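Local coordinates for PlaB phospholipase (Legionella pneumophila, PDB 6ZTI), which probably hydrolyses phospholipids as an alpha/beta-hydrolase virulence factor of the bacterium, its activity being controlled by tetramerization that NAD(H) mediates, at residues 163-175 / 381-393. Sequence-based numbering, arbitrary orientation.
With SND (thionicotinamide-adenine-dinucleotide), chain O.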
loop_
_atom_site.group_PDB
_atom_site.type_symbol
_atom_site.label_atom_id
_atom_site.label_comp_id
_atom_site.label_asym_id
_atom_site.label_seq_id
_atom_site.Cartn_x
_atom_site.Cartn_y
_atom_site.Cartn_z
ATOM N N LEU B 163 -7.657 9.485 -15.867
ATOM C CA LEU B 163 -7.311 8.073 -16.013
ATOM C C LEU B 163 -8.181 7.189 -15.133
ATOM O O LEU B 163 -8.509 6.061 -15.521
ATOM C CB LEU B 163 -5.838 7.847 -15.671
ATOM C CG LEU B 163 -4.821 8.486 -16.619
ATOM C CD1 LEU B 163 -3.404 8.172 -16.165
ATOM C CD2 LEU B 163 -5.022 8.006 -18.045
ATOM N N ASP B 164 -8.562 7.667 -13.946
ATOM C CA ASP B 164 -9.487 6.894 -13.123
ATOM C C ASP B 164 -10.829 6.708 -13.820
ATOM O O ASP B 164 -11.489 5.677 -13.630
ATOM C CB ASP B 164 -9.686 7.583 -11.777
ATOM C CG ASP B 164 -8.461 7.514 -10.890
ATOM O OD1 ASP B 164 -7.703 6.525 -10.970
ATOM O OD2 ASP B 164 -8.265 8.457 -10.107
ATOM N N TRP B 165 -11.253 7.689 -14.623
ATOM C CA TRP B 165 -12.486 7.547 -15.399
ATOM C C TRP B 165 -12.289 6.559 -16.541
ATOM O O TRP B 165 -13.116 5.669 -16.761
ATOM C CB TRP B 165 -12.943 8.914 -15.946
ATOM C CG TRP B 165 -14.398 8.966 -16.403
ATOM C CD1 TRP B 165 -15.450 9.544 -15.736
ATOM C CD2 TRP B 165 -14.956 8.410 -17.605
ATOM N NE1 TRP B 165 -16.613 9.379 -16.445
ATOM C CE2 TRP B 165 -16.339 8.691 -17.595
ATOM C CE3 TRP B 165 -14.424 7.715 -18.687
ATOM C CZ2 TRP B 165 -17.192 8.290 -18.617
ATOM C CZ3 TRP B 165 -15.279 7.308 -19.710
ATOM C CH2 TRP B 165 -16.645 7.600 -19.665
ATOM N N LEU B 166 -11.192 6.703 -17.280
ATOM C CA LEU B 166 -10.992 5.890 -18.466
ATOM C C LEU B 166 -10.686 4.429 -18.143
ATOM O O LEU B 166 -10.821 3.578 -19.025
ATOM C CB LEU B 166 -9.868 6.489 -19.301
ATOM C CG LEU B 166 -10.241 7.781 -20.025
ATOM C CD1 LEU B 166 -8.989 8.550 -20.425
ATOM C CD2 LEU B 166 -11.091 7.468 -21.273
ATOM N N GLU B 167 -10.280 4.124 -16.914
ATOM C CA GLU B 167 -9.893 2.765 -16.555
ATOM C C GLU B 167 -11.054 1.807 -16.779
ATOM O O GLU B 167 -12.182 2.072 -16.359
ATOM C CB GLU B 167 -9.432 2.713 -15.094
ATOM C CG GLU B 167 -8.738 1.391 -14.690
ATOM C CD GLU B 167 -8.258 1.360 -13.231
ATOM O OE1 GLU B 167 -8.478 2.340 -12.486
ATOM O OE2 GLU B 167 -7.662 0.345 -12.820
ATOM N N LEU B 168 -10.775 0.695 -17.461
ATOM C CA LEU B 168 -11.779 -0.347 -17.611
ATOM C C LEU B 168 -12.368 -0.685 -16.248
ATOM O O LEU B 168 -11.650 -0.765 -15.250
ATOM C CB LEU B 168 -11.159 -1.581 -18.259
ATOM C CG LEU B 168 -10.665 -1.399 -19.700
ATOM C CD1 LEU B 168 -9.965 -2.665 -20.141
ATOM C CD2 LEU B 168 -11.779 -1.091 -20.659
ATOM N N GLY B 169 -13.687 -0.840 -16.205
ATOM C CA GLY B 169 -14.368 -1.128 -14.959
ATOM C C GLY B 169 -14.531 0.047 -14.022
ATOM O O GLY B 169 -14.945 -0.151 -12.876
ATOM N N SER B 170 -14.228 1.259 -14.472
ATOM C CA SER B 170 -14.322 2.434 -13.618
ATOM C C SER B 170 -15.730 2.605 -13.060
ATOM O O SER B 170 -16.720 2.483 -13.781
ATOM C CB SER B 170 -13.935 3.675 -14.422
ATOM O OG SER B 170 -14.332 4.853 -13.770
ATOM N N ASP B 171 -15.819 2.936 -11.772
ATOM C CA ASP B 171 -17.125 3.251 -11.201
ATOM C C ASP B 171 -17.743 4.479 -11.860
ATOM O O ASP B 171 -18.970 4.573 -11.972
ATOM C CB ASP B 171 -17.007 3.457 -9.692
ATOM C CG ASP B 171 -16.794 2.137 -8.925
ATOM O OD1 ASP B 171 -17.366 1.101 -9.328
ATOM O OD2 ASP B 171 -16.055 2.141 -7.914
ATOM N N MET B 172 -16.921 5.421 -12.323
ATOM C CA MET B 172 -17.480 6.651 -12.877
ATOM C C MET B 172 -18.104 6.405 -14.249
ATOM O O MET B 172 -19.228 6.854 -14.516
ATOM C CB MET B 172 -16.412 7.734 -12.943
ATOM C CG MET B 172 -16.133 8.342 -11.597
ATOM S SD MET B 172 -14.836 9.580 -11.640
ATOM C CE MET B 172 -13.411 8.539 -11.930
ATOM N N SER B 173 -17.405 5.688 -15.134
ATOM C CA SER B 173 -17.992 5.416 -16.441
ATOM C C SER B 173 -19.203 4.489 -16.324
ATOM O O SER B 173 -20.184 4.644 -17.065
ATOM C CB SER B 173 -16.943 4.835 -17.386
ATOM O OG SER B 173 -16.563 3.543 -16.981
ATOM N N TRP B 174 -19.173 3.530 -15.389
ATOM C CA TRP B 174 -20.355 2.699 -15.155
ATOM C C TRP B 174 -21.566 3.562 -14.832
ATOM O O TRP B 174 -22.654 3.364 -15.385
ATOM C CB TRP B 174 -20.096 1.720 -14.010
ATOM C CG TRP B 174 -21.239 0.740 -13.753
ATOM C CD1 TRP B 174 -22.418 0.996 -13.114
ATOM C CD2 TRP B 174 -21.286 -0.640 -14.129
ATOM N NE1 TRP B 174 -23.197 -0.134 -13.077
ATOM C CE2 TRP B 174 -22.525 -1.151 -13.695
ATOM C CE3 TRP B 174 -20.399 -1.494 -14.791
ATOM C CZ2 TRP B 174 -22.898 -2.472 -13.898
ATOM C CZ3 TRP B 174 -20.777 -2.794 -15.004
ATOM C CH2 TRP B 174 -22.012 -3.278 -14.545
ATOM N N GLN B 175 -21.394 4.515 -13.911
ATOM C CA GLN B 175 -22.482 5.407 -13.523
ATOM C C GLN B 175 -23.006 6.187 -14.719
ATOM O O GLN B 175 -24.221 6.281 -14.932
ATOM C CB GLN B 175 -21.999 6.361 -12.426
ATOM C CG GLN B 175 -22.997 7.454 -12.026
ATOM C CD GLN B 175 -22.482 8.318 -10.895
ATOM O OE1 GLN B 175 -21.660 9.216 -11.105
ATOM N NE2 GLN B 175 -22.960 8.054 -9.687
ATOM N N ARG B 381 -8.019 -9.754 -20.048
ATOM C CA ARG B 381 -8.782 -9.474 -18.844
ATOM C C ARG B 381 -8.053 -8.414 -18.036
ATOM O O ARG B 381 -6.824 -8.348 -18.026
ATOM C CB ARG B 381 -9.004 -10.735 -17.976
ATOM C CG ARG B 381 -7.740 -11.325 -17.421
ATOM C CD ARG B 381 -7.975 -12.734 -16.903
ATOM N NE ARG B 381 -6.959 -13.163 -15.947
ATOM C CZ ARG B 381 -6.979 -14.347 -15.332
ATOM N NH1 ARG B 381 -7.949 -15.211 -15.582
ATOM N NH2 ARG B 381 -6.041 -14.672 -14.460
ATOM N N GLN B 382 -8.832 -7.594 -17.340
ATOM C CA GLN B 382 -8.292 -6.526 -16.517
ATOM C C GLN B 382 -9.200 -6.389 -15.310
ATOM O O GLN B 382 -10.416 -6.532 -15.429
ATOM C CB GLN B 382 -8.214 -5.191 -17.288
ATOM C CG GLN B 382 -6.972 -4.351 -16.993
ATOM C CD GLN B 382 -6.919 -3.003 -17.736
ATOM O OE1 GLN B 382 -7.713 -2.095 -17.472
ATOM N NE2 GLN B 382 -5.949 -2.864 -18.641
ATOM N N ARG B 383 -8.609 -6.139 -14.150
ATOM C CA ARG B 383 -9.377 -5.864 -12.950
ATOM C C ARG B 383 -9.060 -4.453 -12.496
ATOM O O ARG B 383 -7.888 -4.066 -12.417
ATOM C CB ARG B 383 -9.089 -6.853 -11.812
ATOM C CG ARG B 383 -10.148 -6.775 -10.713
ATOM C CD ARG B 383 -9.930 -7.809 -9.613
ATOM N NE ARG B 383 -8.739 -7.527 -8.819
ATOM C CZ ARG B 383 -8.353 -8.246 -7.772
ATOM N NH1 ARG B 383 -9.068 -9.295 -7.389
ATOM N NH2 ARG B 383 -7.256 -7.908 -7.098
ATOM N N ASN B 384 -10.111 -3.688 -12.222
ATOM C CA ASN B 384 -9.951 -2.288 -11.863
ATOM C C ASN B 384 -9.179 -2.168 -10.554
ATOM O O ASN B 384 -9.427 -2.897 -9.587
ATOM C CB ASN B 384 -11.319 -1.620 -11.750
ATOM C CG ASN B 384 -11.221 -0.105 -11.590
ATOM O OD1 ASN B 384 -11.067 0.405 -10.486
ATOM N ND2 ASN B 384 -11.294 0.611 -12.700
ATOM N N LEU B 385 -8.227 -1.240 -10.531
ATOM C CA LEU B 385 -7.372 -1.076 -9.362
ATOM C C LEU B 385 -8.051 -0.323 -8.231
ATOM O O LEU B 385 -7.637 -0.469 -7.076
ATOM C CB LEU B 385 -6.084 -0.347 -9.756
ATOM C CG LEU B 385 -5.236 -1.020 -10.840
ATOM C CD1 LEU B 385 -3.951 -0.214 -11.084
ATOM C CD2 LEU B 385 -4.900 -2.447 -10.470
ATOM N N ASN B 386 -9.069 0.481 -8.527
ATOM C CA ASN B 386 -9.792 1.197 -7.482
ATOM C C ASN B 386 -10.955 0.390 -6.915
ATOM O O ASN B 386 -11.312 0.572 -5.748
ATOM C CB ASN B 386 -10.292 2.535 -8.033
ATOM C CG ASN B 386 -9.156 3.508 -8.323
ATOM O OD1 ASN B 386 -8.283 3.725 -7.483
ATOM N ND2 ASN B 386 -9.168 4.099 -9.513
ATOM N N ASN B 387 -11.547 -0.507 -7.704
ATOM C CA ASN B 387 -12.673 -1.329 -7.268
ATOM C C ASN B 387 -12.424 -2.747 -7.768
ATOM O O ASN B 387 -12.612 -3.024 -8.955
ATOM C CB ASN B 387 -13.996 -0.779 -7.808
ATOM C CG ASN B 387 -15.197 -1.537 -7.299
ATOM O OD1 ASN B 387 -15.074 -2.646 -6.766
ATOM N ND2 ASN B 387 -16.375 -0.948 -7.467
ATOM N N ARG B 388 -12.047 -3.661 -6.868
ATOM C CA ARG B 388 -11.720 -5.021 -7.285
ATOM C C ARG B 388 -12.945 -5.855 -7.625
ATOM O O ARG B 388 -12.793 -6.974 -8.128
ATOM C CB ARG B 388 -10.909 -5.709 -6.197
ATOM C CG ARG B 388 -9.547 -5.072 -5.994
ATOM C CD ARG B 388 -8.857 -5.633 -4.770
ATOM N NE ARG B 388 -9.152 -4.846 -3.574
ATOM C CZ ARG B 388 -8.820 -5.208 -2.341
ATOM N NH1 ARG B 388 -8.193 -6.356 -2.126
ATOM N NH2 ARG B 388 -9.127 -4.422 -1.320
ATOM N N GLY B 389 -14.141 -5.350 -7.369
ATOM C CA GLY B 389 -15.335 -5.993 -7.864
ATOM C C GLY B 389 -15.638 -5.671 -9.308
ATOM O O GLY B 389 -16.734 -5.965 -9.785
ATOM N N LYS B 390 -14.720 -5.020 -10.013
ATOM C CA LYS B 390 -14.927 -4.649 -11.405
ATOM C C LYS B 390 -13.895 -5.373 -12.257
ATOM O O LYS B 390 -12.689 -5.154 -12.105
ATOM C CB LYS B 390 -14.845 -3.136 -11.593
ATOM C CG LYS B 390 -15.830 -2.369 -10.722
ATOM C CD LYS B 390 -17.291 -2.730 -10.961
ATOM C CE LYS B 390 -17.767 -2.310 -12.319
ATOM N NZ LYS B 390 -17.787 -0.830 -12.488
ATOM N N LEU B 391 -14.376 -6.224 -13.153
ATOM C CA LEU B 391 -13.530 -7.132 -13.914
ATOM C C LEU B 391 -13.981 -7.087 -15.363
ATOM O O LEU B 391 -15.161 -7.296 -15.646
ATOM C CB LEU B 391 -13.623 -8.557 -13.344
ATOM C CG LEU B 391 -12.904 -9.674 -14.097
ATOM C CD1 LEU B 391 -11.401 -9.511 -13.955
ATOM C CD2 LEU B 391 -13.342 -11.030 -13.594
ATOM N N THR B 392 -13.056 -6.805 -16.280
ATOM C CA THR B 392 -13.393 -6.657 -17.690
ATOM C C THR B 392 -12.732 -7.772 -18.494
ATOM O O THR B 392 -11.506 -7.918 -18.470
ATOM C CB THR B 392 -12.972 -5.273 -18.203
ATOM O OG1 THR B 392 -13.701 -4.252 -17.497
ATOM C CG2 THR B 392 -13.267 -5.140 -19.660
ATOM N N TYR B 393 -13.541 -8.543 -19.209
ATOM C CA TYR B 393 -13.055 -9.542 -20.151
ATOM C C TYR B 393 -13.275 -9.045 -21.568
ATOM O O TYR B 393 -14.296 -8.426 -21.867
ATOM C CB TYR B 393 -13.780 -10.887 -19.987
ATOM C CG TYR B 393 -13.037 -11.918 -19.147
ATOM C CD1 TYR B 393 -12.796 -11.703 -17.809
ATOM C CD2 TYR B 393 -12.607 -13.107 -19.702
ATOM C CE1 TYR B 393 -12.125 -12.630 -17.043
ATOM C CE2 TYR B 393 -11.933 -14.055 -18.940
ATOM C CZ TYR B 393 -11.706 -13.816 -17.613
ATOM O OH TYR B 393 -11.036 -14.753 -16.852
HETATM P PA SND O . -4.196 -10.731 -14.143
HETATM O O1A SND O . -3.757 -9.430 -14.697
HETATM O O2A SND O . -4.568 -11.785 -15.174
HETATM O O5B SND O . -5.466 -10.593 -13.141
HETATM C C5B SND O . -5.511 -9.453 -12.261
HETATM C C4B SND O . -6.448 -9.730 -11.112
HETATM O O4B SND O . -7.763 -10.050 -11.622
HETATM C C3B SND O . -6.052 -10.897 -10.207
HETATM O O3B SND O . -6.347 -10.595 -8.848
HETATM C C2B SND O . -6.916 -12.035 -10.741
HETATM O O2B SND O . -7.180 -13.042 -9.776
HETATM C C1B SND O . -8.193 -11.276 -11.067
HETATM N N9A SND O . -9.037 -11.950 -12.042
HETATM C C8A SND O . -8.782 -12.108 -13.378
HETATM N N7A SND O . -9.635 -12.888 -13.998
HETATM C C5A SND O . -10.516 -13.266 -12.998
HETATM C C6A SND O . -11.617 -14.140 -12.989
HETATM N N6A SND O . -12.086 -14.749 -14.086
HETATM N N1A SND O . -12.238 -14.354 -11.812
HETATM C C2A SND O . -11.809 -13.700 -10.730
HETATM N N3A SND O . -10.796 -12.837 -10.618
HETATM C C4A SND O . -10.173 -12.681 -11.791
HETATM O O3 SND O . -3.056 -11.353 -13.231
HETATM P PN SND O . -2.891 -12.578 -12.215
HETATM O O1N SND O . -3.858 -13.639 -12.570
HETATM O O2N SND O . -2.905 -12.026 -10.842
HETATM O O5D SND O . -1.405 -13.006 -12.648
HETATM C C5D SND O . -0.248 -12.407 -12.020
HETATM C C4D SND O . 0.894 -12.249 -13.008
HETATM O O4D SND O . 1.128 -13.498 -13.704
HETATM C C3D SND O . 0.696 -11.212 -14.114
HETATM O O3D SND O . 1.964 -10.685 -14.519
HETATM C C2D SND O . 0.067 -12.055 -15.223
HETATM O O2D SND O . 0.233 -11.477 -16.511
HETATM C C1D SND O . 0.892 -13.328 -15.080
HETATM N N1N SND O . 0.095 -14.525 -15.583
HETATM C C2N SND O . -0.769 -15.097 -14.727
HETATM C C3N SND O . -1.474 -16.220 -15.103
HETATM C C7N SND O . -2.349 -16.921 -14.125
HETATM S S7N SND O . -2.246 -18.566 -13.914
HETATM N N7N SND O . -3.153 -16.171 -13.398
HETATM C C4N SND O . -1.274 -16.736 -16.379
HETATM C C5N SND O . -0.392 -16.119 -17.246
HETATM C C6N SND O . 0.289 -15.000 -16.830
HETATM O O HOH W 1 -11.099 3.560 -11.992
HETATM O O HOH W 2 -7.726 0.452 -18.099
HETATM O O HOH W 3 -9.433 -2.395 -15.146
HETATM O O HOH W 4 -17.231 0.254 -15.433
HETATM O O HOH W 5 -19.270 0.219 -10.575
HETATM O O HOH W 6 -13.356 3.012 -10.279
#
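Asn384 meets Leu168 where a beta hairpin, strands 378-383 and 390-396, packs against the type II turn Glu167-Ser170 that links helices 160-166 and 171-180. With CG anti to the backbone N (chi1 -171°), the Asn384 amide points at the turn, and ND2, with Leu168 O in the amide's own plane, gives that oxygen an almost straight hydrogen bond of 2.9 Å. The same amide lies stacked on the Glu167 carboxylate, their planes 29° apart, while its OD1 turns back to accept from Asn386 N, an Asx turn, and from Asn387 N, which completes an Asx motif; the two bonds help fix the amide's rotation. The Glu167 chain, extended beyond CG, carries OE2 to Leu385 N at 2.8 Å, a contact made from above the carboxylate plane; Gln140 NE2 is a second donor to OE2.

Gly169 fits closely under Lys390, whose chain bends at chi2, chi3 and chi4 and folds over Gly169 O. There NZ bonds to that oxygen at 2.9 Å, 57° out of the carbonyl plane, and sits 3.5 Å from Trp174 CE3. Its salt bridge with Asp171 OD1 is long, at 3.7 Å. On its far side the hairpin serves the dinucleotide: Arg381 NE donates to SND O2A at 2.9 Å. At the hairpin's turn, Asn387 ND2 bridges the Asp171 carboxylate through the syn lone pairs, 2.9 Å to OD1 and 3.1 Å to OD2.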